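Local coordinates for protein extracellular ligand-binding receptor (Desulfitobacterium hafniense, PDB 4Q6B) that binds leucine and probably delivers it, and perhaps related amino acids, to an ABC transporter as the substrate-binding component of an uptake system, at residues S87-S92 / D110-Y116; A287-D291 / G323-H328; Q313-D317 / F330-G334. One frame throughout, in Å; residues are numbered along the deposited sequence.

How the contacts relate
All three contacts lie in the lobe built on the five-stranded parallel sheet, and they differ in depth and chemistry. Contact 2 is fully buried: an aspartate of helix 284-301 grips the hairpin 321-328 through hydrogen bonds from two backbone amides and a histidine, set among apolar groups. Contacts 1 and 3 are only partly buried and each pins a loop against a helix, the first through a tyrosine hydroxyl and an isoleucine, the second through an arginine and two bridging waters. The hairpin of contact 2 runs straight on into the loop of contact 3, and helix 311-317 follows helix 284-301. Contacts 1 and 3 meet directly, joined by the Asp113–Arg333 salt bridge.

Contact 1. Residues S87-S92 / D110-Y116; sequences SIPAAS and DLTDHGY
Ile88 and Leu111 bring the two backbones closest, their CA atoms 5.2 Å apart, where helix 84-97 passes a short 3-10 turn within the loop that leads to strand 119-121. The contact packs a helix against a loop on the flank of the parallel α/β lobe of a type I periplasmic binding protein. Pro89 has no N-H to offer the turn before it, and the helix kinks there; Ser92 N then bonds to Pro89 O (3.0 Å). The carbonyl of Ile88 serves the loop instead: Tyr116 OH donates to Ile88 O at 2.9 Å, with a C=O...donor angle of 150°. Tyrosine suits the place, since its ring also packs. Ala91 O lies over the centre of one face and His114 CB over the rim of the other, while Ala91 CB presses close to Tyr116 CE2 at 3.3 Å, a spot that a larger side chain could hardly share. Ser87, one turn earlier, bonds through OG to Ser106 of the leucine pocket, so the same helix backs the binding site. Ile88 spreads its branches over the loop. With CG1 beside the backbone N (chi1 -66°), Ile88 CG1 meets Leu111 CD1 at 3.9 Å, and Ile88 CD1 reaches Asp110 OD2. The other branch, CG2, lies 3.7 Å from His114 NE2, beside the bond that this nitrogen donates to Asp110 OD2 (2.9 Å) from above the carboxylate plane.

Contact 2. Residues A287-D291 / G323-H328; sequences AAGYD and GVMGMH
Asp291 turns its CG anti to its own carbonyl carbon (chi1 -87°), which carries the carboxylate off helix 284-301 to the turn of the hairpin, and His328, with CG placed likewise (chi1 -71°), swings its ring to meet it. Three donors converge there. Val324 N bonds to Asp291 OD1 at 2.8 Å on the syn side. Met325 N reaches Asp291 OD2 at 3.0 Å, and His328 NE2 meets the same oxygen at 2.8 Å from the opposite face of the carboxylate, the carboxylate and imidazole planes standing 81° apart. Glycine suits position 323, because a CB there would run into Asp291 OD2. His328 ND1 bonds in turn to Asp336, and an imidazole held between two carboxylates is likely to be favoured in its protonated form, easing the burial of negative charge. Apolar groups close round the grip. Val324 CG1 touches Tyr290 CE1 at 3.7 Å, and the bent chain of the selenomethionine Met325 lays SE against Ala288 CA at 3.6 Å. Small alanines let the turn come this near. The whole is a two-residue β hairpin docked on a helix, its turn amides tied down by a buried carboxylate.

Contact 3. Residues Q313-D317 / F330-G334; sequences QGLRD and FDGRG
Arg316 and Phe330 both make this contact with their edges. The guanidinium group turns its rim to the loop, with Asp331 C, Arg333 C and Gly334 N all near its plane, while the Phe330 ring takes Leu315 O at its edge, 3.7 Å from CD2. The loop here is a type I β turn, Asp331 to Gly334, set against helix 311-317 in the lobe of a type I periplasmic binding protein that holds the five-stranded sheet. An arginine suits the helix surface because its chain, extended from CG to NE (chi2 -175°, chi3 175°), spans the distance to the turn and still brings an N-H to a backbone oxygen. Arg316 NE donates to Asp331 O at 3.0 Å, nearly straight at 163°, and Gly334 N reaches that same oxygen at 3.1 Å from the opposite face of the carbonyl plane. The turn is thus fixed from within and from the helix, and Arg316 NH1 goes on to bond Ile117 O. A leucine in its place would probably leave Asp331 O with just its bond inside the turn and Ile117 O without this donor, weakening the tie between helix and loop. Asp331 helps shape the turn through its side chain too, as OD1 accepts from Arg333 N at 3.0 Å in an Asx turn. Gly334 closes it at backbone angles where a CB would jam against the carbonyl O of Arg333, which calls for glycine. Beneath, Phe330 fills the apolar layer: CD2 lies 4.1 Å from Leu315 CB, and the ring meets Phe120 of strand 119-121 edge-to-face. Two waters complete the seam. One accepts from Phe330 N at 3.1 Å and lies near Leu315 O; the other sits between Arg316 O and Phe330 O, 2.7 Å from the latter.

Contact 1. Residues S87-S92 / D110-Y116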
loop_
_atom_site.group_PDB
_atom_site.type_symbol
_atom_site.label_atom_id
_atom_site.label_comp_id
_atom_site.label_asym_id
_atom_site.label_seq_id
_atom_site.Cartn_x
_atom_site.Cartn_y
_atom_site.Cartn_z
ATOM N N SER A 87 10.357 6.064 2.710
ATOM C CA SER A 87 10.108 5.459 4.023
ATOM C C SER A 87 11.299 4.643 4.543
ATOM O O SER A 87 11.593 4.661 5.750
ATOM C CB SER A 87 8.864 4.553 3.974
ATOM O OG SER A 87 7.685 5.309 3.826
ATOM N N ILE A 88 11.957 3.885 3.676
ATOM C CA ILE A 88 13.052 3.042 4.156
ATOM C C ILE A 88 14.194 3.861 4.822
ATOM O O ILE A 88 14.546 3.613 5.984
ATOM C CB ILE A 88 13.554 2.111 3.023
ATOM C CG1 ILE A 88 12.432 1.108 2.667
ATOM C CG2 ILE A 88 14.864 1.426 3.393
ATOM C CD1 ILE A 88 12.768 0.391 1.334
ATOM N N PRO A 89 14.729 4.873 4.135
ATOM C CA PRO A 89 15.755 5.630 4.890
ATOM C C PRO A 89 15.171 6.512 6.004
ATOM O O PRO A 89 15.827 6.664 7.064
ATOM C CB PRO A 89 16.434 6.493 3.819
ATOM C CG PRO A 89 15.512 6.507 2.677
ATOM C CD PRO A 89 14.688 5.234 2.702
ATOM N N ALA A 90 13.979 7.085 5.798
ATOM C CA ALA A 90 13.399 7.922 6.861
ATOM C C ALA A 90 13.150 7.094 8.134
ATOM O O ALA A 90 13.335 7.587 9.233
ATOM C CB ALA A 90 12.070 8.567 6.419
ATOM N N ALA A 91 12.746 5.834 7.963
ATOM C CA ALA A 91 12.559 4.918 9.099
ATOM C C ALA A 91 13.804 4.794 9.967
ATOM O O ALA A 91 13.671 4.498 11.187
ATOM C CB ALA A 91 12.190 3.517 8.580
ATOM N N SER A 92 15.003 5.008 9.412
ATOM C CA SER A 92 16.212 4.903 10.247
ATOM C C SER A 92 16.218 6.037 11.277
ATOM O O SER A 92 16.617 5.845 12.425
ATOM C CB SER A 92 17.482 4.954 9.384
ATOM O OG SER A 92 18.656 4.896 10.244
ATOM N N ASP A 110 11.692 -4.638 1.879
ATOM C CA ASP A 110 12.911 -4.207 2.528
ATOM C C ASP A 110 12.657 -3.289 3.756
ATOM O O ASP A 110 13.556 -3.099 4.609
ATOM C CB ASP A 110 13.785 -3.491 1.492
ATOM C CG ASP A 110 15.159 -3.203 2.009
ATOM O OD1 ASP A 110 15.885 -4.170 2.391
ATOM O OD2 ASP A 110 15.517 -2.011 2.058
ATOM N N LEU A 111 11.472 -2.684 3.822
ATOM C CA LEU A 111 11.160 -1.773 4.919
ATOM C C LEU A 111 11.349 -2.481 6.251
ATOM O O LEU A 111 11.823 -1.879 7.236
ATOM C CB LEU A 111 9.742 -1.211 4.760
ATOM C CG LEU A 111 9.328 -0.269 5.895
ATOM C CD1 LEU A 111 10.204 0.967 5.868
ATOM C CD2 LEU A 111 7.825 0.089 5.740
ATOM N N THR A 112 11.023 -3.781 6.291
ATOM C CA THR A 112 11.033 -4.486 7.586
ATOM C C THR A 112 12.205 -5.449 7.684
ATOM O O THR A 112 12.220 -6.361 8.523
ATOM C CB THR A 112 9.685 -5.223 7.818
ATOM O OG1 THR A 112 9.381 -6.011 6.668
ATOM C CG2 THR A 112 8.572 -4.220 7.997
ATOM N N ASP A 113 13.218 -5.194 6.850
ATOM C CA ASP A 113 14.403 -6.030 6.783
ATOM C C ASP A 113 15.627 -5.300 7.301
ATOM O O ASP A 113 16.747 -5.613 6.906
ATOM C CB ASP A 113 14.682 -6.456 5.317
ATOM C CG ASP A 113 13.776 -7.571 4.840
ATOM O OD1 ASP A 113 13.003 -8.158 5.649
ATOM O OD2 ASP A 113 13.841 -7.865 3.625
ATOM N N HIS A 114 15.451 -4.311 8.183
ATOM C CA HIS A 114 16.615 -3.573 8.699
ATOM C C HIS A 114 16.738 -3.650 10.229
ATOM O O HIS A 114 17.504 -2.890 10.828
ATOM C CB HIS A 114 16.477 -2.086 8.323
ATOM C CG HIS A 114 16.733 -1.813 6.876
ATOM N ND1 HIS A 114 17.999 -1.634 6.372
ATOM C CD2 HIS A 114 15.890 -1.703 5.822
ATOM C CE1 HIS A 114 17.934 -1.435 5.068
ATOM N NE2 HIS A 114 16.668 -1.471 4.706
ATOM N N GLY A 115 15.946 -4.543 10.853
ATOM C CA GLY A 115 15.993 -4.675 12.306
ATOM C C GLY A 115 15.351 -3.522 13.063
ATOM O O GLY A 115 15.549 -3.409 14.287
ATOM N N TYR A 116 14.552 -2.685 12.390
ATOM C CA TYR A 116 13.932 -1.589 13.123
ATOM C C TYR A 116 12.873 -2.138 14.075
ATOM O O TYR A 116 12.217 -3.165 13.778
ATOM C CB TYR A 116 13.176 -0.695 12.152
ATOM C CG TYR A 116 13.950 -0.033 11.047
ATOM C CD1 TYR A 116 15.239 0.419 11.246
ATOM C CD2 TYR A 116 13.353 0.165 9.801
ATOM C CE1 TYR A 116 15.955 1.095 10.182
ATOM C CE2 TYR A 116 14.033 0.787 8.766
ATOM C CZ TYR A 116 15.309 1.267 8.962
ATOM O OH TYR A 116 15.926 1.928 7.881
#

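Contact 2. Residues A287-D291 / G323-H328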
loop_
_atom_site.group_PDB
_atom_site.type_symbol
_atom_site.label_atom_id
_atom_site.label_comp_id
_atom_site.label_asym_id
_atom_site.label_seq_id
_atom_site.Cartn_x
_atom_site.Cartn_y
_atom_site.Cartn_z
ATOM N N ALA A 287 -8.838 4.902 3.243
ATOM C CA ALA A 287 -9.094 3.801 4.198
ATOM C C ALA A 287 -7.867 3.427 5.049
ATOM O O ALA A 287 -7.980 3.224 6.262
ATOM C CB ALA A 287 -9.643 2.556 3.436
ATOM N N ALA A 288 -6.706 3.333 4.421
ATOM C CA ALA A 288 -5.446 3.056 5.131
ATOM C C ALA A 288 -5.084 4.188 6.106
ATOM O O ALA A 288 -4.652 3.937 7.237
ATOM C CB ALA A 288 -4.329 2.814 4.110
ATOM N N GLY A 289 -5.266 5.436 5.670
ATOM C CA GLY A 289 -5.073 6.585 6.570
ATOM C C GLY A 289 -6.016 6.561 7.762
ATOM O O GLY A 289 -5.614 6.841 8.912
ATOM N N TYR A 290 -7.293 6.259 7.516
ATOM C CA TYR A 290 -8.283 6.187 8.566
ATOM C C TYR A 290 -7.885 5.094 9.573
ATOM O O TYR A 290 -7.829 5.347 10.805
ATOM C CB TYR A 290 -9.684 5.957 7.940
ATOM C CG TYR A 290 -10.815 5.929 8.956
ATOM C CD1 TYR A 290 -11.140 4.760 9.646
ATOM C CD2 TYR A 290 -11.559 7.066 9.213
ATOM C CE1 TYR A 290 -12.209 4.729 10.560
ATOM C CE2 TYR A 290 -12.594 7.068 10.131
ATOM C CZ TYR A 290 -12.919 5.892 10.814
ATOM O OH TYR A 290 -13.962 5.906 11.719
ATOM N N ASP A 291 -7.581 3.894 9.084
ATOM C CA ASP A 291 -7.217 2.833 10.021
ATOM C C ASP A 291 -5.922 3.189 10.776
ATOM O O ASP A 291 -5.800 2.819 11.987
ATOM C CB ASP A 291 -7.037 1.472 9.324
ATOM C CG ASP A 291 -8.354 0.698 9.190
ATOM O OD1 ASP A 291 -9.427 1.146 9.675
ATOM O OD2 ASP A 291 -8.308 -0.381 8.565
ATOM N N GLY A 323 -10.311 -3.253 11.654
ATOM C CA GLY A 323 -10.356 -1.921 11.064
ATOM C C GLY A 323 -11.278 -1.934 9.851
ATOM O O GLY A 323 -11.885 -2.953 9.543
ATOM N N VAL A 324 -11.327 -0.814 9.128
ATOM C CA VAL A 324 -12.182 -0.758 7.947
ATOM C C VAL A 324 -11.615 -1.572 6.804
ATOM O O VAL A 324 -12.345 -1.998 5.910
ATOM C CB VAL A 324 -12.416 0.704 7.491
ATOM C CG1 VAL A 324 -12.859 1.549 8.688
ATOM C CG2 VAL A 324 -11.171 1.296 6.805
HETATM N N MSE A 325 -10.305 -1.802 6.848
HETATM C CA MSE A 325 -9.654 -2.586 5.779
HETATM C C MSE A 325 -9.834 -4.095 5.999
HETATM O O MSE A 325 -9.585 -4.890 5.087
HETATM C CB MSE A 325 -8.174 -2.260 5.770
HETATM C CG MSE A 325 -7.903 -0.874 5.264
HETATM SE SE MSE A 325 -5.976 -0.532 5.396
HETATM C CE MSE A 325 -5.308 -2.141 4.442
ATOM N N GLY A 326 -10.214 -4.488 7.209
ATOM C CA GLY A 326 -10.167 -5.897 7.605
ATOM C C GLY A 326 -9.383 -6.082 8.920
ATOM O O GLY A 326 -9.229 -5.142 9.724
HETATM N N MSE A 327 -8.869 -7.285 9.142
HETATM C CA MSE A 327 -8.159 -7.502 10.380
HETATM C C MSE A 327 -6.684 -7.216 10.249
HETATM O O MSE A 327 -6.012 -7.748 9.350
HETATM C CB MSE A 327 -8.393 -8.899 10.939
HETATM C CG MSE A 327 -7.718 -9.052 12.274
HETATM SE SE MSE A 327 -5.992 -9.907 12.069
HETATM C CE MSE A 327 -6.643 -11.694 12.413
ATOM N N HIS A 328 -6.199 -6.358 11.145
ATOM C CA HIS A 328 -4.793 -5.945 11.189
ATOM C C HIS A 328 -4.071 -6.732 12.269
ATOM O O HIS A 328 -4.654 -7.049 13.286
ATOM C CB HIS A 328 -4.698 -4.454 11.545
ATOM C CG HIS A 328 -5.163 -3.525 10.449
ATOM N ND1 HIS A 328 -4.341 -3.104 9.417
ATOM C CD2 HIS A 328 -6.358 -2.916 10.241
ATOM C CE1 HIS A 328 -5.012 -2.281 8.624
ATOM N NE2 HIS A 328 -6.238 -2.154 9.103
#

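Contact 3. Residues Q313-D317 / F330-G334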
loop_
_atom_site.group_PDB
_atom_site.type_symbol
_atom_site.label_atom_id
_atom_site.label_comp_id
_atom_site.label_asym_id
_atom_site.label_seq_id
_atom_site.Cartn_x
_atom_site.Cartn_y
_atom_site.Cartn_z
ATOM N N GLN A 313 5.741 -1.180 21.184
ATOM C CA GLN A 313 5.319 -2.389 21.877
ATOM C C GLN A 313 3.815 -2.374 22.098
ATOM O O GLN A 313 3.181 -3.403 22.046
ATOM C CB GLN A 313 6.100 -2.647 23.174
ATOM C CG GLN A 313 5.930 -4.051 23.758
ATOM C CD GLN A 313 6.299 -5.173 22.789
ATOM O OE1 GLN A 313 7.378 -5.189 22.228
ATOM N NE2 GLN A 313 5.384 -6.103 22.587
ATOM N N GLY A 314 3.250 -1.201 22.355
ATOM C CA GLY A 314 1.811 -1.119 22.533
ATOM C C GLY A 314 1.067 -1.481 21.258
ATOM O O GLY A 314 0.012 -2.109 21.324
ATOM N N LEU A 315 1.608 -1.096 20.101
ATOM C CA LEU A 315 0.987 -1.510 18.824
ATOM C C LEU A 315 1.015 -3.014 18.609
ATOM O O LEU A 315 0.019 -3.632 18.143
ATOM C CB LEU A 315 1.653 -0.820 17.624
ATOM C CG LEU A 315 1.275 0.646 17.397
ATOM C CD1 LEU A 315 2.219 1.205 16.360
ATOM C CD2 LEU A 315 -0.169 0.804 16.951
ATOM N N ARG A 316 2.139 -3.634 18.956
ATOM C CA ARG A 316 2.236 -5.084 18.885
ATOM C C ARG A 316 1.296 -5.783 19.878
ATOM O O ARG A 316 0.684 -6.803 19.558
ATOM C CB ARG A 316 3.693 -5.515 19.104
ATOM C CG ARG A 316 4.575 -5.132 17.880
ATOM C CD ARG A 316 5.996 -5.647 18.024
ATOM N NE ARG A 316 6.672 -5.338 16.771
ATOM C CZ ARG A 316 7.452 -4.284 16.568
ATOM N NH1 ARG A 316 7.754 -3.443 17.559
ATOM N NH2 ARG A 316 7.964 -4.102 15.352
ATOM N N ASP A 317 1.112 -5.172 21.033
ATOM C CA ASP A 317 0.270 -5.727 22.090
ATOM C C ASP A 317 -1.204 -5.727 21.702
ATOM O O ASP A 317 -1.995 -6.465 22.319
ATOM C CB ASP A 317 0.459 -4.938 23.388
ATOM C CG ASP A 317 1.737 -5.327 24.142
ATOM O OD1 ASP A 317 2.131 -4.582 25.073
ATOM O OD2 ASP A 317 2.339 -6.380 23.810
ATOM N N PHE A 330 0.193 -6.752 13.757
ATOM C CA PHE A 330 1.619 -6.456 13.510
ATOM C C PHE A 330 2.483 -7.569 14.029
ATOM O O PHE A 330 2.243 -8.088 15.123
ATOM C CB PHE A 330 2.025 -5.164 14.190
ATOM C CG PHE A 330 1.330 -3.994 13.668
ATOM C CD1 PHE A 330 1.477 -3.637 12.341
ATOM C CD2 PHE A 330 0.570 -3.202 14.508
ATOM C CE1 PHE A 330 0.841 -2.535 11.848
ATOM C CE2 PHE A 330 -0.044 -2.067 14.006
ATOM C CZ PHE A 330 0.104 -1.750 12.664
ATOM N N ASP A 331 3.484 -7.969 13.243
ATOM C CA ASP A 331 4.441 -8.948 13.731
ATOM C C ASP A 331 5.680 -8.283 14.358
ATOM O O ASP A 331 5.720 -7.048 14.531
ATOM C CB ASP A 331 4.788 -10.020 12.673
ATOM C CG ASP A 331 5.669 -9.499 11.520
ATOM O OD1 ASP A 331 6.159 -8.361 11.566
ATOM O OD2 ASP A 331 5.894 -10.268 10.558
ATOM N N GLY A 332 6.671 -9.103 14.711
ATOM C CA GLY A 332 7.842 -8.628 15.422
ATOM C C GLY A 332 8.699 -7.682 14.585
ATOM O O GLY A 332 9.539 -6.937 15.124
ATOM N N ARG A 333 8.491 -7.710 13.277
ATOM C CA ARG A 333 9.287 -6.875 12.385
ATOM C C ARG A 333 8.528 -5.655 11.929
ATOM O O ARG A 333 9.095 -4.786 11.270
ATOM C CB ARG A 333 9.758 -7.701 11.196
ATOM C CG ARG A 333 10.345 -9.019 11.641
ATOM C CD ARG A 333 11.020 -9.702 10.484
ATOM N NE ARG A 333 10.377 -9.294 9.244
ATOM C CZ ARG A 333 11.017 -9.152 8.089
ATOM N NH1 ARG A 333 12.321 -9.398 8.015
ATOM N NH2 ARG A 333 10.352 -8.757 7.014
ATOM N N GLY A 334 7.245 -5.569 12.285
ATOM C CA GLY A 334 6.454 -4.430 11.886
ATOM C C GLY A 334 5.616 -4.631 10.640
ATOM O O GLY A 334 4.876 -3.707 10.299
HETATM O O HOH W 1 -0.925 -5.834 16.471
HETATM O O HOH W 2 0.601 -8.331 17.199
#